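Local coordinates for protein twin-arginine translocation pathway signal (Rhodoferax ferrireducens, PDB 5IM2) that probably serves as the periplasmic solute-binding component of a TRAP transport system, and holds a copurified benzoate in its ligand pocket, at residues A[280-283]-A[284-287]; A[308-312]-A[313-317]. All coordinates share one frame; numbering follows the deposited sequence.

Contact 1 (A[280-283]-A[284-287]); sequences RKII and DNNS
A local contact at the C-terminal end of helix 277-285 joins Ile282 and Ile283 to Asn286 and Ser287, where side chains as well as backbone amides collect the last carbonyls of the helix. The regular turn comes first: Asp284 N donates to Arg280 O (2.8 Å) and Asn285 N to Lys281 O (2.8 Å). Beyond it the pattern tightens, and Asn286 N turns to Ile283 O at 3.0 Å. Ser287 OG gives that same oxygen a second, shorter bond of 2.7 Å, arriving from the opposite face of the carbonyl plane. With OG set beside its own backbone N (chi1 -50°), the hydroxyl curls back over the final turn. Ile282 O is gripped by Asn286 ND2 at 3.0 Å; this oxygen lies close to the amide plane, and the bond is fairly straight at 160°. The amide nitrogen also reaches Glu78 OE1 on helix 62-78, so the buried Asn286 joins two helices. Asp284 runs alongside Arg280, yet both polar ends turn to Tyr272, whose OH binds Asp284 OD1 and whose backbone O accepts from Arg280 NH1. Ile283 packs on Val75 and Leu163. Together these bonds form a C-terminal cap of the helix, made partly by side chains.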
ATOM      1  N   ARG A 280      10.008  18.628 -17.068  1.00 24.88           N
ATOM      2  CA  ARG A 280      10.408  17.268 -16.749  1.00 24.22           C
ATOM      3  C   ARG A 280      11.355  17.259 -15.555  1.00 30.60           C
ATOM      4  O   ARG A 280      11.236  16.409 -14.669  1.00 24.02           O
ATOM      5  CB  ARG A 280      11.041  16.608 -17.977  1.00 28.36           C
ATOM      6  CG  ARG A 280      11.496  15.151 -17.744  1.00 27.24           C
ATOM      7  CD  ARG A 280      11.581  14.324 -19.030  1.00 35.47           C
ATOM      8  NE  ARG A 280      12.360  15.009 -20.062  1.00 53.04           N
ATOM      9  CZ  ARG A 280      11.854  15.581 -21.152  1.00 56.37           C
ATOM     10  NH1 ARG A 280      10.547  15.546 -21.403  1.00 56.20           N
ATOM     11  NH2 ARG A 280      12.670  16.193 -22.007  1.00 45.09           N
ATOM     12  N   LYS A 281      12.277  18.223 -15.484  1.00 27.92           N
ATOM     13  CA  LYS A 281      13.196  18.255 -14.347  1.00 26.98           C
ATOM     14  C   LYS A 281      12.446  18.455 -13.036  1.00 26.50           C
ATOM     15  O   LYS A 281      12.800  17.858 -12.014  1.00 24.62           O
ATOM     16  CB  LYS A 281      14.232  19.361 -14.536  1.00 29.43           C
ATOM     17  CG  LYS A 281      15.225  19.469 -13.389  1.00 47.17           C
ATOM     18  CD  LYS A 281      16.309  20.493 -13.664  1.00 68.01           C
ATOM     19  CE  LYS A 281      17.558  20.215 -12.836  1.00 80.59           C
ATOM     20  NZ  LYS A 281      18.769  20.807 -13.472  1.00 93.13           N
ATOM     21  N   ILE A 282      11.394  19.278 -13.051  1.00 24.11           N
ATOM     22  CA  ILE A 282      10.578  19.477 -11.854  1.00 26.26           C
ATOM     23  C   ILE A 282       9.914  18.172 -11.456  1.00 22.76           C
ATOM     24  O   ILE A 282       9.893  17.790 -10.278  1.00 20.15           O
ATOM     25  CB  ILE A 282       9.527  20.585 -12.081  1.00 26.12           C
ATOM     26  CG1 ILE A 282      10.191  21.918 -12.444  1.00 41.67           C
ATOM     27  CG2 ILE A 282       8.632  20.745 -10.842  1.00 28.83           C
ATOM     28  CD1 ILE A 282      10.988  22.513 -11.336  1.00 51.89           C
ATOM     29  N   ILE A 283       9.337  17.471 -12.428  1.00 23.59           N
ATOM     30  CA  ILE A 283       8.774  16.154 -12.144  1.00 21.46           C
ATOM     31  C   ILE A 283       9.846  15.236 -11.551  1.00 21.63           C
ATOM     32  O   ILE A 283       9.613  14.559 -10.538  1.00 21.74           O
ATOM     33  CB  ILE A 283       8.142  15.554 -13.417  1.00 19.24           C
ATOM     34  CG1 ILE A 283       6.884  16.323 -13.822  1.00 25.14           C
ATOM     35  CG2 ILE A 283       7.753  14.096 -13.222  1.00 24.79           C
ATOM     36  CD1 ILE A 283       5.730  16.255 -12.841  1.00 31.74           C
ATOM     37  N   ASP A 284      11.042  15.206 -12.167  1.00 21.87           N
ATOM     38  CA  ASP A 284      12.119  14.335 -11.676  1.00 20.01           C
ATOM     39  C   ASP A 284      12.531  14.696 -10.249  1.00 20.82           C
ATOM     40  O   ASP A 284      12.814  13.810  -9.428  1.00 21.73           O
ATOM     41  CB  ASP A 284      13.336  14.414 -12.592  1.00 26.14           C
ATOM     42  CG  ASP A 284      13.135  13.731 -13.911  1.00 28.10           C
ATOM     43  OD1 ASP A 284      12.172  12.944 -14.054  1.00 30.96           O
ATOM     44  OD2 ASP A 284      13.976  13.968 -14.803  1.00 28.25           O
ATOM     45  N   ASN A 285      12.574  15.991  -9.937  1.00 22.85           N
ATOM     46  CA  ASN A 285      12.920  16.450  -8.595  1.00 20.31           C
ATOM     47  C   ASN A 285      11.922  15.957  -7.552  1.00 23.65           C
ATOM     48  O   ASN A 285      12.243  15.887  -6.356  1.00 22.80           O
ATOM     49  CB  ASN A 285      12.949  17.984  -8.553  1.00 22.64           C
ATOM     50  CG  ASN A 285      14.113  18.605  -9.310  1.00 27.10           C
ATOM     51  OD1 ASN A 285      15.095  17.951  -9.670  1.00 27.68           O
ATOM     52  ND2 ASN A 285      14.015  19.910  -9.518  1.00 30.68           N
ATOM     53  N   ASN A 286      10.712  15.633  -7.985  1.00 22.69           N
ATOM     54  CA  ASN A 286       9.642  15.162  -7.127  1.00 19.64           C
ATOM     55  C   ASN A 286       9.328  13.701  -7.410  1.00 19.21           C
ATOM     56  O   ASN A 286       8.195  13.256  -7.249  1.00 20.55           O
ATOM     57  CB  ASN A 286       8.424  16.054  -7.312  1.00 20.64           C
ATOM     58  CG  ASN A 286       8.641  17.408  -6.692  1.00 21.04           C
ATOM     59  OD1 ASN A 286       8.539  17.558  -5.472  1.00 23.77           O
ATOM     60  ND2 ASN A 286       9.019  18.393  -7.515  1.00 21.06           N
ATOM     61  N   SER A 287      10.344  12.966  -7.839  1.00 19.86           N
ATOM     62  CA  SER A 287      10.290  11.533  -8.066  1.00 17.94           C
ATOM     63  C   SER A 287      11.481  10.899  -7.378  1.00 18.21           C
ATOM     64  O   SER A 287      12.483  11.555  -7.084  1.00 20.01           O
ATOM     65  CB  SER A 287      10.355  11.164  -9.559  1.00 19.08           C
ATOM     66  OG  SER A 287       9.438  11.896 -10.344  1.00 23.88           O
TER

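Contact 2 (A[308-312]-A[313-317]); sequences QAALA and HKNTI
A Schellman motif ends helix 303-312, and its bonds run from His313, Lys314 and Asn315 back to Ala309, Ala310 and Leu311. His313 N still makes a helical bond to Ala309 O at 3.1 Å, supplemented by a weak one to Ala310 O. Lys314 then takes a positive phi of 65°, which turns the chain out of the helix and brings two amides back into the last turn. Asn315 N reaches Ala310 O at 3.3 Å, closing the wider, six-residue loop of the motif. Lys314 N donates to Leu311 O at 3.1 Å, standing well above the carbonyl plane instead of on a lone pair. The aliphatic part of the Lys314 side chain bends about its CB-CG bond and passes the end of the helix, with CE 3.8 Å from Ala312 O.

Past the turn the chain enters edge strand 316-320, whose residue Thr316 pairs with Arg246 and His248 of strand 247-251; the motif thus leads from helix 303-312 into the six-stranded sheet. Ile317, already in the strand, points back toward the helix and adds an apolar contact. Its CD1 comes to 3.7 Å from Leu311 CG, the two side chains crossing at about a right angle, and touches Ala310 CB more loosely. The Trp233 side chain touches both Ala310 and Ile317.

Asn315 is held at both ends of its amide. His313 ND1 donates to Asn315 OD1 at 3.1 Å, in a nearly straight bond of 170° that lies in the imidazole plane; the ring gets there because CG stands opposite the backbone N (chi1 -162°). Asn315 ND2, for its part, binds His248 NE2 and His242 O, tying the buried amide to strand 247-251 through His248 and to helix 241-244 through His242.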
ATOM      1  N   GLN A 308      -7.220   7.008  16.936  1.00 29.62           N
ATOM      2  CA  GLN A 308      -7.997   7.882  17.810  1.00 31.99           C
ATOM      3  C   GLN A 308      -9.465   7.933  17.402  1.00 32.89           C
ATOM      4  O   GLN A 308     -10.355   8.016  18.260  1.00 32.08           O
ATOM      5  CB  GLN A 308      -7.394   9.286  17.815  1.00 40.19           C
ATOM      6  CG  GLN A 308      -6.531   9.549  19.033  1.00 56.37           C
ATOM      7  CD  GLN A 308      -7.301   9.396  20.339  1.00 59.82           C
ATOM      8  OE1 GLN A 308      -8.412   9.908  20.485  1.00 58.82           O
ATOM      9  NE2 GLN A 308      -6.711   8.680  21.293  1.00 64.01           N
ATOM     10  N   ALA A 309      -9.743   7.924  16.101  1.00 27.40           N
ATOM     11  CA  ALA A 309     -11.130   7.857  15.650  1.00 33.75           C
ATOM     12  C   ALA A 309     -11.816   6.592  16.156  1.00 33.57           C
ATOM     13  O   ALA A 309     -12.961   6.640  16.625  1.00 38.22           O
ATOM     14  CB  ALA A 309     -11.184   7.928  14.125  1.00 43.58           C
ATOM     15  N   ALA A 310     -11.135   5.449  16.075  1.00 26.78           N
ATOM     16  CA  ALA A 310     -11.675   4.226  16.663  1.00 31.00           C
ATOM     17  C   ALA A 310     -11.928   4.404  18.153  1.00 40.50           C
ATOM     18  O   ALA A 310     -12.993   4.035  18.669  1.00 38.91           O
ATOM     19  CB  ALA A 310     -10.709   3.068  16.444  1.00 29.33           C
ATOM     20  N   LEU A 311     -10.938   4.948  18.866  1.00 39.00           N
ATOM     21  CA  LEU A 311     -11.061   5.099  20.309  1.00 33.90           C
ATOM     22  C   LEU A 311     -12.213   6.024  20.661  1.00 35.34           C
ATOM     23  O   LEU A 311     -12.950   5.779  21.626  1.00 40.77           O
ATOM     24  CB  LEU A 311      -9.752   5.628  20.889  1.00 39.99           C
ATOM     25  CG  LEU A 311      -8.932   4.632  21.698  1.00 57.80           C
ATOM     26  CD1 LEU A 311      -7.609   5.253  22.105  1.00 65.45           C
ATOM     27  CD2 LEU A 311      -9.711   4.163  22.924  1.00 69.53           C
ATOM     28  N   ALA A 312     -12.389   7.092  19.886  1.00 37.79           N
ATOM     29  CA  ALA A 312     -13.464   8.035  20.170  1.00 43.93           C
ATOM     30  C   ALA A 312     -14.839   7.416  19.950  1.00 43.94           C
ATOM     31  O   ALA A 312     -15.809   7.796  20.621  1.00 44.55           O
ATOM     32  CB  ALA A 312     -13.299   9.276  19.294  1.00 39.26           C
ATOM     33  N   HIS A 313     -14.945   6.483  19.011  1.00 46.00           N
ATOM     34  CA  HIS A 313     -16.178   5.758  18.731  1.00 46.95           C
ATOM     35  C   HIS A 313     -16.466   4.669  19.766  1.00 45.81           C
ATOM     36  O   HIS A 313     -17.447   3.933  19.616  1.00 46.36           O
ATOM     37  CB  HIS A 313     -16.078   5.154  17.326  1.00 50.27           C
ATOM     38  CG  HIS A 313     -17.391   4.748  16.730  1.00 54.67           C
ATOM     39  ND1 HIS A 313     -17.863   3.454  16.788  1.00 55.55           N
ATOM     40  CD2 HIS A 313     -18.315   5.457  16.041  1.00 52.71           C
ATOM     41  CE1 HIS A 313     -19.032   3.389  16.175  1.00 54.29           C
ATOM     42  NE2 HIS A 313     -19.325   4.588  15.706  1.00 46.51           N
ATOM     43  N   LYS A 314     -15.636   4.547  20.804  1.00 44.69           N
ATOM     44  CA  LYS A 314     -15.825   3.552  21.860  1.00 43.53           C
ATOM     45  C   LYS A 314     -15.671   2.134  21.314  1.00 45.72           C
ATOM     46  O   LYS A 314     -16.480   1.245  21.584  1.00 50.27           O
ATOM     47  CB  LYS A 314     -17.186   3.723  22.550  1.00 44.68           C
ATOM     48  CG  LYS A 314     -17.478   5.115  23.018  1.00 51.40           C
ATOM     49  CD  LYS A 314     -16.475   5.595  24.055  1.00 55.05           C
ATOM     50  CE  LYS A 314     -16.573   7.106  24.227  1.00 64.58           C
ATOM     51  NZ  LYS A 314     -15.591   7.645  25.206  1.00 64.42           N
ATOM     52  N   ASN A 315     -14.619   1.929  20.536  1.00 37.28           N
ATOM     53  CA  ASN A 315     -14.269   0.609  20.040  1.00 34.03           C
ATOM     54  C   ASN A 315     -13.160   0.026  20.904  1.00 36.44           C
ATOM     55  O   ASN A 315     -12.465   0.740  21.629  1.00 31.85           O
ATOM     56  CB  ASN A 315     -13.821   0.675  18.574  1.00 30.84           C
ATOM     57  CG  ASN A 315     -14.955   1.010  17.628  1.00 34.95           C
ATOM     58  OD1 ASN A 315     -16.090   1.212  18.057  1.00 37.28           O
ATOM     59  ND2 ASN A 315     -14.658   1.062  16.327  1.00 30.70           N
ATOM     60  N   THR A 316     -12.983  -1.287  20.797  1.00 32.82           N
ATOM     61  CA  THR A 316     -12.001  -2.010  21.590  1.00 34.26           C
ATOM     62  C   THR A 316     -10.757  -2.250  20.743  1.00 35.40           C
ATOM     63  O   THR A 316     -10.826  -2.917  19.705  1.00 32.87           O
ATOM     64  CB  THR A 316     -12.581  -3.330  22.095  1.00 34.74           C
ATOM     65  OG1 THR A 316     -13.798  -3.070  22.811  1.00 40.08           O
ATOM     66  CG2 THR A 316     -11.596  -4.039  23.022  1.00 32.93           C
ATOM     67  N   ILE A 317      -9.635  -1.698  21.191  1.00 29.44           N
ATOM     68  CA  ILE A 317      -8.337  -1.852  20.555  1.00 26.15           C
ATOM     69  C   ILE A 317      -7.495  -2.756  21.436  1.00 32.66           C
ATOM     70  O   ILE A 317      -7.360  -2.513  22.643  1.00 31.74           O
ATOM     71  CB  ILE A 317      -7.619  -0.505  20.371  1.00 26.52           C
ATOM     72  CG1 ILE A 317      -8.436   0.450  19.520  1.00 32.02           C
ATOM     73  CG2 ILE A 317      -6.257  -0.721  19.768  1.00 27.97           C
ATOM     74  CD1 ILE A 317      -7.834   1.850  19.485  1.00 33.56           C
TER

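Overall arrangement
Followed from the N terminus, the chain meets contact 1 first and closes it before contact 2 opens, so the two stand in series and neither encloses nor crosses the other. Each closes a short local turn at the end of a helix. Contact 1 finishes helix 277-285 beside helix 62-78 and strand 161-167, at the border of the five-stranded sheet. Helices 289-301 and 303-312 follow, and contact 2 then leads into the outermost strand 316-320 of the six-stranded sheet. The centres lie about 40 Å apart and the nearest atoms about 29 Å, without touching. Together they illustrate two fates of a helix end: one packs beside the five-stranded sheet, while the other continues into the six-stranded sheet.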